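Local coordinates for protein paenibacillus xanthan lyase (Paenibacillus, PDB 6F2P) that cleaves the polysaccharide xanthan, probably by the beta-elimination typical of family 8 polysaccharide lyases, and binds several calcium ions, at residues Ala646-Glu651 against Thr657-Trp662; Ser485-Met488 against Ile493-Leu496; Ser687-Ser692 against Pro729-Lys734; Ala629-Ala632 against Gln636-Ile639. All blocks are in the same frame, centred on the assembly; numbering follows the deposited sequence.

The chain makes the four contacts in series, each closing its loop before the next opens, so none nests and none crosses. Interaction 2 comes first, closing a tight hairpin (485-488 with 493-496) in the nine-stranded sheet of the super-sandwich domain. Interaction 4 follows, turning helix 625-633 into the edge strand 637-642 of a seven-stranded sheet, and interaction 1 is the next hairpin of that same sheet. Interaction 3 closes the longest loop, packing the seven-stranded sheet onto a five-stranded one. Interactions 1, 2 and 4 touch one another: the turn of interaction 2, Q636 of interaction 4 and E651 of interaction 1 supply the ligands of one calcium ion, joining two sheets.

Interaction 1: residues Ala646-Glu651 against Thr657-Trp662; sequences AQAVKE and TGINFW. With CA (calcium ion), chain B.
Q647 and W662 meet at the open end of a hairpin of the C-terminal beta-sandwich domain, where segments 646-651 and 657-661 are antiparallel at 175°. From CB, which points to the sheet face shared with V649 and N660, the Q647 chain places CG anti to the carbonyl carbon (chi1 -65°) and stays extended to CD. CG thus reaches the edge of the indole, in its plane, 3.7 Å from W662 NE1. At the tip, OE1 accepts the indole N-H, with W662 NE1 2.9 Å from Q647 OE1. The bond is bent (134°): OE1 lies near the ring plane, whereas NE1 approaches from above the amide plane. OE1 also hydrogen-bonds with S485 OG, which N660 ND2 reaches as well; NE2 bonds N642 OD1 and K483 O, fixing the amide's rotation.

Reciprocal backbone bonds join Q647 to N660 and V649 to G658, the shortest from G658 N to V649 O (2.8 Å). On the reverse face A648 CB meets I659 CG1 at 3.8 Å. At the turn end E651 OE1 binds calcium at 2.2 Å. The hairpin lies between strands 637-642 and 678-684. A648, I659 and F661 pack against strand 667-669, while Q647 and V649 face strand 493-501.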
loop_
_atom_site.group_PDB
_atom_site.type_symbol
_atom_site.label_atom_id
_atom_site.label_comp_id
_atom_site.label_asym_id
_atom_site.label_seq_id
_atom_site.Cartn_x
_atom_site.Cartn_y
_atom_site.Cartn_z
ATOM N N ALA A 646 1.857 16.038 -11.630
ATOM C CA ALA A 646 0.852 14.991 -11.760
ATOM C C ALA A 646 1.060 14.186 -13.023
ATOM O O ALA A 646 1.681 14.659 -13.978
ATOM C CB ALA A 646 -0.554 15.590 -11.755
ATOM N N GLN A 647 0.518 12.977 -13.028
ATOM C CA GLN A 647 0.596 12.104 -14.187
ATOM C C GLN A 647 -0.774 11.488 -14.360
ATOM O O GLN A 647 -1.283 10.822 -13.460
ATOM C CB GLN A 647 1.663 11.014 -13.986
ATOM C CG GLN A 647 3.071 11.577 -13.885
ATOM C CD GLN A 647 4.099 10.543 -13.512
ATOM O OE1 GLN A 647 4.114 10.039 -12.384
ATOM N NE2 GLN A 647 4.977 10.216 -14.455
ATOM N N ALA A 648 -1.388 11.721 -15.508
ATOM C CA ALA A 648 -2.768 11.304 -15.680
ATOM C C ALA A 648 -3.034 10.729 -17.066
ATOM O O ALA A 648 -2.536 11.238 -18.079
ATOM C CB ALA A 648 -3.706 12.460 -15.383
ATOM N N VAL A 649 -3.809 9.648 -17.086
ATOM C CA VAL A 649 -4.175 8.958 -18.312
ATOM C C VAL A 649 -5.660 8.606 -18.276
ATOM O O VAL A 649 -6.187 8.171 -17.246
ATOM C CB VAL A 649 -3.343 7.672 -18.490
ATOM C CG1 VAL A 649 -3.805 6.876 -19.725
ATOM C CG2 VAL A 649 -1.872 8.006 -18.577
ATOM N N LYS A 650 -6.334 8.819 -19.401
ATOM C CA LYS A 650 -7.732 8.440 -19.549
ATOM C C LYS A 650 -7.868 7.409 -20.668
ATOM O O LYS A 650 -7.354 7.605 -21.761
ATOM C CB LYS A 650 -8.598 9.673 -19.847
ATOM C CG LYS A 650 -10.030 9.349 -20.301
ATOM C CD LYS A 650 -10.971 10.538 -20.122
ATOM C CE LYS A 650 -12.437 10.151 -20.390
ATOM N NZ LYS A 650 -13.416 11.228 -20.004
ATOM N N GLU A 651 -8.536 6.301 -20.380
ATOM C CA GLU A 651 -8.881 5.339 -21.414
ATOM C C GLU A 651 -10.253 5.742 -21.928
ATOM O O GLU A 651 -11.241 5.632 -21.205
ATOM C CB GLU A 651 -8.922 3.930 -20.834
ATOM C CG GLU A 651 -8.535 2.828 -21.813
ATOM C CD GLU A 651 -9.709 2.308 -22.639
ATOM O OE1 GLU A 651 -9.482 1.387 -23.449
ATOM O OE2 GLU A 651 -10.849 2.810 -22.483
ATOM N N THR A 657 -10.396 7.102 -15.830
ATOM C CA THR A 657 -9.237 7.979 -15.745
ATOM C C THR A 657 -8.443 7.642 -14.497
ATOM O O THR A 657 -9.015 7.417 -13.437
ATOM C CB THR A 657 -9.654 9.464 -15.680
ATOM O OG1 THR A 657 -10.609 9.755 -16.715
ATOM C CG2 THR A 657 -8.448 10.362 -15.829
ATOM N N GLY A 658 -7.122 7.586 -14.628
ATOM C CA GLY A 658 -6.251 7.398 -13.481
ATOM C C GLY A 658 -5.356 8.614 -13.321
ATOM O O GLY A 658 -4.844 9.154 -14.311
ATOM N N ILE A 659 -5.171 9.063 -12.081
ATOM C CA ILE A 659 -4.315 10.213 -11.813
ATOM C C ILE A 659 -3.446 10.023 -10.577
ATOM O O ILE A 659 -3.947 9.648 -9.522
ATOM C CB ILE A 659 -5.139 11.473 -11.546
ATOM C CG1 ILE A 659 -6.202 11.684 -12.630
ATOM C CG2 ILE A 659 -4.211 12.679 -11.405
ATOM C CD1 ILE A 659 -7.128 12.856 -12.360
ATOM N N ASN A 660 -2.149 10.297 -10.704
ATOM C CA ASN A 660 -1.280 10.392 -9.540
ATOM C C ASN A 660 -0.906 11.852 -9.249
ATOM O O ASN A 660 -0.386 12.552 -10.117
ATOM C CB ASN A 660 -0.021 9.544 -9.722
ATOM C CG ASN A 660 -0.308 8.041 -9.713
ATOM O OD1 ASN A 660 -1.272 7.582 -9.096
ATOM N ND2 ASN A 660 0.545 7.270 -10.394
ATOM N N PHE A 661 -1.189 12.300 -8.027
ATOM C CA PHE A 661 -0.834 13.639 -7.567
ATOM C C PHE A 661 0.410 13.591 -6.677
ATOM O O PHE A 661 0.415 12.919 -5.639
ATOM C CB PHE A 661 -1.984 14.238 -6.759
ATOM C CG PHE A 661 -3.191 14.599 -7.576
ATOM C CD1 PHE A 661 -3.257 15.815 -8.238
ATOM C CD2 PHE A 661 -4.273 13.740 -7.660
ATOM C CE1 PHE A 661 -4.378 16.165 -8.985
ATOM C CE2 PHE A 661 -5.394 14.083 -8.400
ATOM C CZ PHE A 661 -5.445 15.298 -9.060
ATOM N N TRP A 662 1.449 14.325 -7.067
ATOM C CA TRP A 662 2.759 14.226 -6.415
ATOM C C TRP A 662 3.032 15.233 -5.294
ATOM O O TRP A 662 3.971 15.053 -4.516
ATOM C CB TRP A 662 3.873 14.317 -7.460
ATOM C CG TRP A 662 3.892 13.146 -8.384
ATOM C CD1 TRP A 662 3.564 13.139 -9.706
ATOM C CD2 TRP A 662 4.243 11.797 -8.051
ATOM N NE1 TRP A 662 3.692 11.871 -10.220
ATOM C CE2 TRP A 662 4.111 11.030 -9.223
ATOM C CE3 TRP A 662 4.667 11.167 -6.876
ATOM C CZ2 TRP A 662 4.383 9.663 -9.255
ATOM C CZ3 TRP A 662 4.938 9.811 -6.911
ATOM C CH2 TRP A 662 4.790 9.073 -8.090
HETATM CA CA CA B . -8.430 -0.502 -24.016
#

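Interaction 2: residues Ser485-Met488 against Ile493-Leu496; sequences SWFM and IVAL
Two matching torsions bring F487 and L496 together: each has CG anti to its own carbonyl carbon (chi1 -56° and -60°). Although the two are not directly paired, the F487 ring leans along the hairpin until its CE1 stands 3.8 Å from L496 CD1, the side chains crossing at about a right angle. The ring turns an edge to the facing strand, with V494 O in its plane and 3.4 Å from F487 CD1. At the root of the side chain, F487 CB rests 3.9 Å from V494 CB.

S485 and L496 exchange two backbone bonds, as do F487 and V494; S485 N to L496 O measures 2.8 Å at 165°. The non-hydrogen-bonded pairs use the opposite face: W486 CD1 reaches A495 CB at 4.1 Å between the two bonded pairs, and M488 CG packs 4.0 Å from I493 CG2 on the turn side.

This hairpin of the super-sandwich domain's nine-stranded sheet lies between strands 466-474 and 613-621, which satisfy the backbone groups it does not pair itself. The W486 face, toward strand 380-385, is apolar. The F487 face, against V649, is apolar except for S485 OG, which Q647 and N660 satisfy. Such chemistry implies a hairpin buried between layers, its turn contributing D490, D491 and E492 to calcium.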
loop_
_atom_site.group_PDB
_atom_site.type_symbol
_atom_site.label_atom_id
_atom_site.label_comp_id
_atom_site.label_asym_id
_atom_site.label_seq_id
_atom_site.Cartn_x
_atom_site.Cartn_y
_atom_site.Cartn_z
ATOM N N SER A 485 4.750 6.129 -13.142
ATOM C CA SER A 485 3.351 5.789 -12.934
ATOM C C SER A 485 2.910 4.703 -13.901
ATOM O O SER A 485 3.381 4.632 -15.032
ATOM C CB SER A 485 2.464 7.030 -13.086
ATOM O OG SER A 485 2.714 7.968 -12.051
ATOM N N TRP A 486 2.006 3.850 -13.447
ATOM C CA TRP A 486 1.479 2.804 -14.304
ATOM C C TRP A 486 -0.050 2.886 -14.337
ATOM O O TRP A 486 -0.688 3.160 -13.318
ATOM C CB TRP A 486 1.968 1.432 -13.836
ATOM C CG TRP A 486 3.470 1.283 -13.859
ATOM C CD1 TRP A 486 4.238 0.795 -14.886
ATOM C CD2 TRP A 486 4.383 1.625 -12.807
ATOM N NE1 TRP A 486 5.571 0.817 -14.534
ATOM C CE2 TRP A 486 5.686 1.315 -13.262
ATOM C CE3 TRP A 486 4.227 2.159 -11.524
ATOM C CZ2 TRP A 486 6.826 1.523 -12.476
ATOM C CZ3 TRP A 486 5.363 2.372 -10.746
ATOM C CH2 TRP A 486 6.647 2.051 -11.228
ATOM N N PHE A 487 -0.627 2.694 -15.521
ATOM C CA PHE A 487 -2.067 2.852 -15.707
ATOM C C PHE A 487 -2.574 1.621 -16.412
ATOM O O PHE A 487 -2.294 1.401 -17.588
ATOM C CB PHE A 487 -2.378 4.118 -16.510
ATOM C CG PHE A 487 -1.804 5.369 -15.898
ATOM C CD1 PHE A 487 -0.460 5.682 -16.057
ATOM C CD2 PHE A 487 -2.607 6.225 -15.150
ATOM C CE1 PHE A 487 0.076 6.821 -15.485
ATOM C CE2 PHE A 487 -2.080 7.374 -14.574
ATOM C CZ PHE A 487 -0.736 7.675 -14.745
ATOM N N MET A 488 -3.310 0.805 -15.676
ATOM C CA MET A 488 -3.607 -0.544 -16.118
ATOM C C MET A 488 -5.091 -0.702 -16.407
ATOM O O MET A 488 -5.903 -0.675 -15.488
ATOM C CB MET A 488 -3.134 -1.517 -15.039
ATOM C CG MET A 488 -1.620 -1.475 -14.847
ATOM S SD MET A 488 -1.010 -1.767 -13.176
ATOM C CE MET A 488 -1.288 -0.182 -12.395
ATOM N N ILE A 493 -1.426 -1.315 -20.812
ATOM C CA ILE A 493 -0.792 -0.685 -19.663
ATOM C C ILE A 493 -0.049 0.558 -20.123
ATOM O O ILE A 493 0.790 0.490 -21.019
ATOM C CB ILE A 493 0.215 -1.614 -18.974
ATOM C CG1 ILE A 493 -0.493 -2.855 -18.434
ATOM C CG2 ILE A 493 0.920 -0.876 -17.852
ATOM C CD1 ILE A 493 -0.077 -4.122 -19.119
ATOM N N VAL A 494 -0.363 1.701 -19.532
ATOM C CA VAL A 494 0.372 2.907 -19.868
ATOM C C VAL A 494 1.406 3.163 -18.785
ATOM O O VAL A 494 1.086 3.128 -17.591
ATOM C CB VAL A 494 -0.552 4.131 -20.011
ATOM C CG1 VAL A 494 0.260 5.370 -20.371
ATOM C CG2 VAL A 494 -1.634 3.867 -21.059
ATOM N N ALA A 495 2.644 3.405 -19.203
ATOM C CA ALA A 495 3.729 3.714 -18.279
ATOM C C ALA A 495 4.236 5.129 -18.537
ATOM O O ALA A 495 4.581 5.473 -19.672
ATOM C CB ALA A 495 4.862 2.701 -18.427
ATOM N N LEU A 496 4.267 5.945 -17.487
ATOM C CA LEU A 496 4.721 7.321 -17.602
ATOM C C LEU A 496 5.840 7.611 -16.624
ATOM O O LEU A 496 5.843 7.119 -15.495
ATOM C CB LEU A 496 3.583 8.293 -17.311
ATOM C CG LEU A 496 2.330 8.267 -18.183
ATOM C CD1 LEU A 496 1.456 9.453 -17.815
ATOM C CD2 LEU A 496 2.688 8.287 -19.662
#

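Interaction 3: residues Ser687-Ser692 against Pro729-Lys734; sequences SDFEIS and PTMKFK
The thioether end of M731 lies against F689, and the phenyl ring of F733 abuts I691. Two pairs of residues therefore carry the whole contact between strands 688-694 and 731-736. The strands belong to different sheets: CA atoms of F689 and M731 stand 9.6 Å apart, and those of I691 and F733 10.2 Å apart, separations spanned by side chains alone. This is face-to-face packing within a beta sandwich.

M731 leaves its backbone with CG anti to the carbonyl carbon, runs extended through SD, then bends at its last torsion (chi3 -86°). That bend delivers CE over one face of the F689 ring, offset toward the rim, 4.1 Å from F689 CG. The sulfur sits obliquely, with SD 4.9 Å from the centroid of the F689 ring, a Met-aromatic contact. F689 offers this face by holding CG anti to its backbone N (chi1 -162°), and the edge of its ring is met by CG1 of I691 from its own strand.

F733 takes the less usual position for CG, between backbone N and carbonyl carbon (chi1 65°). Its outer edge then points at I691: I691 CG2 lies near the ring plane, 3.8 Å from F733 CZ, while I691 CD1, ending the other branch, sits off the plane, 3.9 Å from F733 CE1.

F749 and V747 of strand 744-750 pack beside M731 and F733, respectively. Aliphatic, thioether and aromatic groups make the contact, consistent with cohesion mainly by dispersion and apolar burial, to which the oblique sulfur-ring contact may add.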
loop_
_atom_site.group_PDB
_atom_site.type_symbol
_atom_site.label_atom_id
_atom_site.label_comp_id
_atom_site.label_asym_id
_atom_site.label_seq_id
_atom_site.Cartn_x
_atom_site.Cartn_y
_atom_site.Cartn_z
ATOM N N SER A 687 -25.205 7.558 -16.346
ATOM C CA SER A 687 -26.013 7.719 -15.140
ATOM C C SER A 687 -25.242 8.039 -13.850
ATOM O O SER A 687 -25.835 8.479 -12.870
ATOM C CB SER A 687 -26.878 6.477 -14.923
ATOM O OG SER A 687 -26.074 5.349 -14.625
ATOM N N ASP A 688 -23.932 7.822 -13.833
ATOM C CA ASP A 688 -23.186 8.037 -12.594
ATOM C C ASP A 688 -21.705 8.332 -12.781
ATOM O O ASP A 688 -21.140 8.178 -13.868
ATOM C CB ASP A 688 -23.364 6.853 -11.640
ATOM C CG ASP A 688 -23.075 5.513 -12.301
ATOM O OD1 ASP A 688 -21.988 5.354 -12.898
ATOM O OD2 ASP A 688 -23.941 4.618 -12.227
ATOM N N PHE A 689 -21.080 8.749 -11.690
ATOM C CA PHE A 689 -19.679 9.110 -11.698
ATOM C C PHE A 689 -19.058 8.594 -10.413
ATOM O O PHE A 689 -19.487 8.962 -9.316
ATOM C CB PHE A 689 -19.537 10.622 -11.770
ATOM C CG PHE A 689 -18.192 11.076 -12.202
ATOM C CD1 PHE A 689 -17.127 11.059 -11.321
ATOM C CD2 PHE A 689 -17.988 11.533 -13.490
ATOM C CE1 PHE A 689 -15.872 11.481 -11.727
ATOM C CE2 PHE A 689 -16.744 11.953 -13.901
ATOM C CZ PHE A 689 -15.684 11.930 -13.020
ATOM N N GLU A 690 -18.054 7.732 -10.545
ATOM C CA GLU A 690 -17.422 7.146 -9.373
ATOM C C GLU A 690 -15.963 7.573 -9.245
ATOM O O GLU A 690 -15.239 7.678 -10.238
ATOM C CB GLU A 690 -17.543 5.629 -9.414
ATOM C CG GLU A 690 -16.837 4.943 -8.277
ATOM C CD GLU A 690 -16.882 3.435 -8.387
ATOM O OE1 GLU A 690 -17.347 2.918 -9.424
ATOM O OE2 GLU A 690 -16.451 2.770 -7.426
ATOM N N ILE A 691 -15.541 7.834 -8.014
ATOM C CA ILE A 691 -14.166 8.229 -7.749
ATOM C C ILE A 691 -13.516 7.353 -6.677
ATOM O O ILE A 691 -14.110 7.081 -5.633
ATOM C CB ILE A 691 -14.085 9.692 -7.311
ATOM C CG1 ILE A 691 -14.672 10.598 -8.389
ATOM C CG2 ILE A 691 -12.639 10.082 -7.015
ATOM C CD1 ILE A 691 -15.854 11.405 -7.923
ATOM N N SER A 692 -12.299 6.900 -6.947
ATOM C CA SER A 692 -11.543 6.125 -5.972
ATOM C C SER A 692 -10.307 6.905 -5.545
ATOM O O SER A 692 -9.563 7.409 -6.390
ATOM C CB SER A 692 -11.133 4.779 -6.558
ATOM O OG SER A 692 -10.512 3.961 -5.580
ATOM N N PRO A 729 -22.807 23.118 -8.470
ATOM C CA PRO A 729 -22.525 22.831 -9.882
ATOM C C PRO A 729 -21.336 21.881 -10.090
ATOM O O PRO A 729 -21.150 21.384 -11.202
ATOM C CB PRO A 729 -22.197 24.211 -10.450
ATOM C CG PRO A 729 -21.556 24.916 -9.304
ATOM C CD PRO A 729 -22.296 24.444 -8.070
ATOM N N THR A 730 -20.542 21.639 -9.050
ATOM C CA THR A 730 -19.450 20.667 -9.146
ATOM C C THR A 730 -19.398 19.727 -7.944
ATOM O O THR A 730 -19.757 20.114 -6.825
ATOM C CB THR A 730 -18.076 21.355 -9.312
ATOM O OG1 THR A 730 -17.854 22.272 -8.233
ATOM C CG2 THR A 730 -18.011 22.112 -10.616
ATOM N N MET A 731 -18.957 18.493 -8.179
ATOM C CA MET A 731 -18.792 17.517 -7.102
ATOM C C MET A 731 -17.659 17.915 -6.161
ATOM O O MET A 731 -16.567 18.257 -6.603
ATOM C CB MET A 731 -18.545 16.119 -7.664
ATOM C CG MET A 731 -19.800 15.422 -8.131
ATOM S SD MET A 731 -19.469 14.011 -9.204
ATOM C CE MET A 731 -19.347 14.779 -10.819
ATOM N N LYS A 732 -17.932 17.891 -4.863
ATOM C CA LYS A 732 -16.914 18.194 -3.866
ATOM C C LYS A 732 -17.019 17.217 -2.714
ATOM O O LYS A 732 -18.109 16.977 -2.208
ATOM C CB LYS A 732 -17.063 19.626 -3.340
ATOM C CG LYS A 732 -16.691 20.703 -4.345
ATOM C CD LYS A 732 -16.656 22.096 -3.705
ATOM C CE LYS A 732 -16.063 23.118 -4.674
ATOM N NZ LYS A 732 -16.064 24.513 -4.151
ATOM N N PHE A 733 -15.891 16.646 -2.304
ATOM C CA PHE A 733 -15.870 15.814 -1.106
ATOM C C PHE A 733 -14.508 15.806 -0.445
ATOM O O PHE A 733 -13.561 16.383 -0.975
ATOM C CB PHE A 733 -16.335 14.386 -1.405
ATOM C CG PHE A 733 -15.431 13.617 -2.330
ATOM C CD1 PHE A 733 -15.520 13.777 -3.707
ATOM C CD2 PHE A 733 -14.519 12.698 -1.824
ATOM C CE1 PHE A 733 -14.695 13.050 -4.565
ATOM C CE2 PHE A 733 -13.687 11.967 -2.676
ATOM C CZ PHE A 733 -13.774 12.146 -4.044
ATOM N N LYS A 734 -14.418 15.172 0.724
ATOM C CA LYS A 734 -13.136 14.982 1.400
ATOM C C LYS A 734 -13.053 13.563 1.932
ATOM O O LYS A 734 -14.075 12.923 2.150
ATOM C CB LYS A 734 -12.936 15.990 2.536
ATOM C CG LYS A 734 -13.926 15.848 3.677
ATOM C CD LYS A 734 -13.803 16.973 4.702
ATOM C CE LYS A 734 -14.848 16.802 5.795
ATOM N NZ LYS A 734 -14.826 17.894 6.801
#

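Interaction 4: residues Ala629-Ala632 against Gln636-Ile639; sequences ASYA and QISI. With CA (calcium ion), chain B.
A calcium site at the junction of the super-sandwich and C-terminal beta-sandwich domains provides the setting for the contact of Y631 with Q636 and I637. Here helix 625-633 gives way, after a short turn, to the edge strand 637-642. Q636 is the direct ligand, its OE1 2.3 Å from the calcium ion; D490, D491 and E492 from a hairpin turn, and E651 from the adjoining strand, complete the set of protein residues at the site.

Y631 belongs to the second shell. With CG anti to the backbone N (chi1 -168°), its ring projects from the helix across the root of strand 637-642. The backbone N of Q636 lies over one face of that ring, toward the rim, 3.7 Å from Y631 CZ; the side chain then passes the CE2 rim, with Q636 CD 3.5 Å from Y631 CE2. The amide is neither stacked nor perpendicular, its plane turned 45° from that of the ring. Since Q636 is extended beyond CG, the same side chain that runs past the ring's rim carries its carbonyl oxygen to the metal.

At the far end of the ring, Y631 OH hydrogen-bonds with E492 OE2, itself a calcium-binding atom, a bond consistent with the phenol positioning this first-shell carboxylate. Beside that hydroxyl packs the branched side chain of I637, which also touches V649 and E651; I637 CG2 approaches Y631 OH to 3.4 Å, and I637 CG1 lies 3.7 Å from the same oxygen.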
loop_
_atom_site.group_PDB
_atom_site.type_symbol
_atom_site.label_atom_id
_atom_site.label_comp_id
_atom_site.label_asym_id
_atom_site.label_seq_id
_atom_site.Cartn_x
_atom_site.Cartn_y
_atom_site.Cartn_z
ATOM N N ALA A 629 -0.286 -1.447 -34.755
ATOM C CA ALA A 629 -0.306 -0.297 -35.644
ATOM C C ALA A 629 -1.656 0.409 -35.543
ATOM O O ALA A 629 -1.729 1.638 -35.433
ATOM C CB ALA A 629 -0.047 -0.742 -37.068
ATOM N N SER A 630 -2.725 -0.379 -35.558
ATOM C CA SER A 630 -4.074 0.174 -35.522
ATOM C C SER A 630 -4.308 0.997 -34.252
ATOM O O SER A 630 -4.891 2.081 -34.302
ATOM C CB SER A 630 -5.106 -0.943 -35.650
ATOM O OG SER A 630 -6.419 -0.432 -35.525
ATOM N N TYR A 631 -3.831 0.482 -33.121
ATOM C CA TYR A 631 -3.915 1.190 -31.848
ATOM C C TYR A 631 -3.133 2.496 -31.912
ATOM O O TYR A 631 -3.601 3.525 -31.435
ATOM C CB TYR A 631 -3.382 0.310 -30.713
ATOM C CG TYR A 631 -3.677 0.799 -29.303
ATOM C CD1 TYR A 631 -2.919 1.808 -28.715
ATOM C CD2 TYR A 631 -4.688 0.218 -28.543
ATOM C CE1 TYR A 631 -3.178 2.244 -27.415
ATOM C CE2 TYR A 631 -4.955 0.645 -27.243
ATOM C CZ TYR A 631 -4.199 1.658 -26.687
ATOM O OH TYR A 631 -4.468 2.085 -25.398
ATOM N N ALA A 632 -1.947 2.460 -32.509
ATOM C CA ALA A 632 -1.118 3.659 -32.587
ATOM C C ALA A 632 -1.802 4.768 -33.375
ATOM O O ALA A 632 -1.653 5.943 -33.054
ATOM C CB ALA A 632 0.231 3.339 -33.179
ATOM N N GLN A 636 -6.623 4.235 -27.706
ATOM C CA GLN A 636 -7.753 4.213 -26.794
ATOM C C GLN A 636 -7.401 4.908 -25.473
ATOM O O GLN A 636 -8.210 4.917 -24.545
ATOM C CB GLN A 636 -8.198 2.778 -26.522
ATOM C CG GLN A 636 -8.308 1.896 -27.754
ATOM C CD GLN A 636 -8.448 0.436 -27.388
ATOM O OE1 GLN A 636 -8.528 0.089 -26.216
ATOM N NE2 GLN A 636 -8.464 -0.430 -28.387
ATOM N N ILE A 637 -6.201 5.485 -25.386
ATOM C CA ILE A 637 -5.809 6.251 -24.196
ATOM C C ILE A 637 -5.390 7.679 -24.541
ATOM O O ILE A 637 -4.926 7.950 -25.648
ATOM C CB ILE A 637 -4.663 5.571 -23.401
ATOM C CG1 ILE A 637 -3.410 5.446 -24.267
ATOM C CG2 ILE A 637 -5.099 4.208 -22.862
ATOM C CD1 ILE A 637 -2.336 6.460 -23.936
ATOM N N SER A 638 -5.553 8.591 -23.588
ATOM C CA SER A 638 -5.090 9.961 -23.766
ATOM C C SER A 638 -4.336 10.434 -22.541
ATOM O O SER A 638 -4.861 10.438 -21.435
ATOM C CB SER A 638 -6.252 10.894 -24.068
ATOM O OG SER A 638 -6.833 10.528 -25.303
ATOM N N ILE A 639 -3.087 10.822 -22.738
ATOM C CA ILE A 639 -2.285 11.274 -21.623
ATOM C C ILE A 639 -2.656 12.721 -21.357
ATOM O O ILE A 639 -2.444 13.590 -22.200
ATOM C CB ILE A 639 -0.783 11.075 -21.906
ATOM C CG1 ILE A 639 -0.482 9.573 -22.002
ATOM C CG2 ILE A 639 0.063 11.705 -20.825
ATOM C CD1 ILE A 639 0.858 9.245 -22.605
HETATM CA CA CA B . -8.430 -0.502 -24.016
#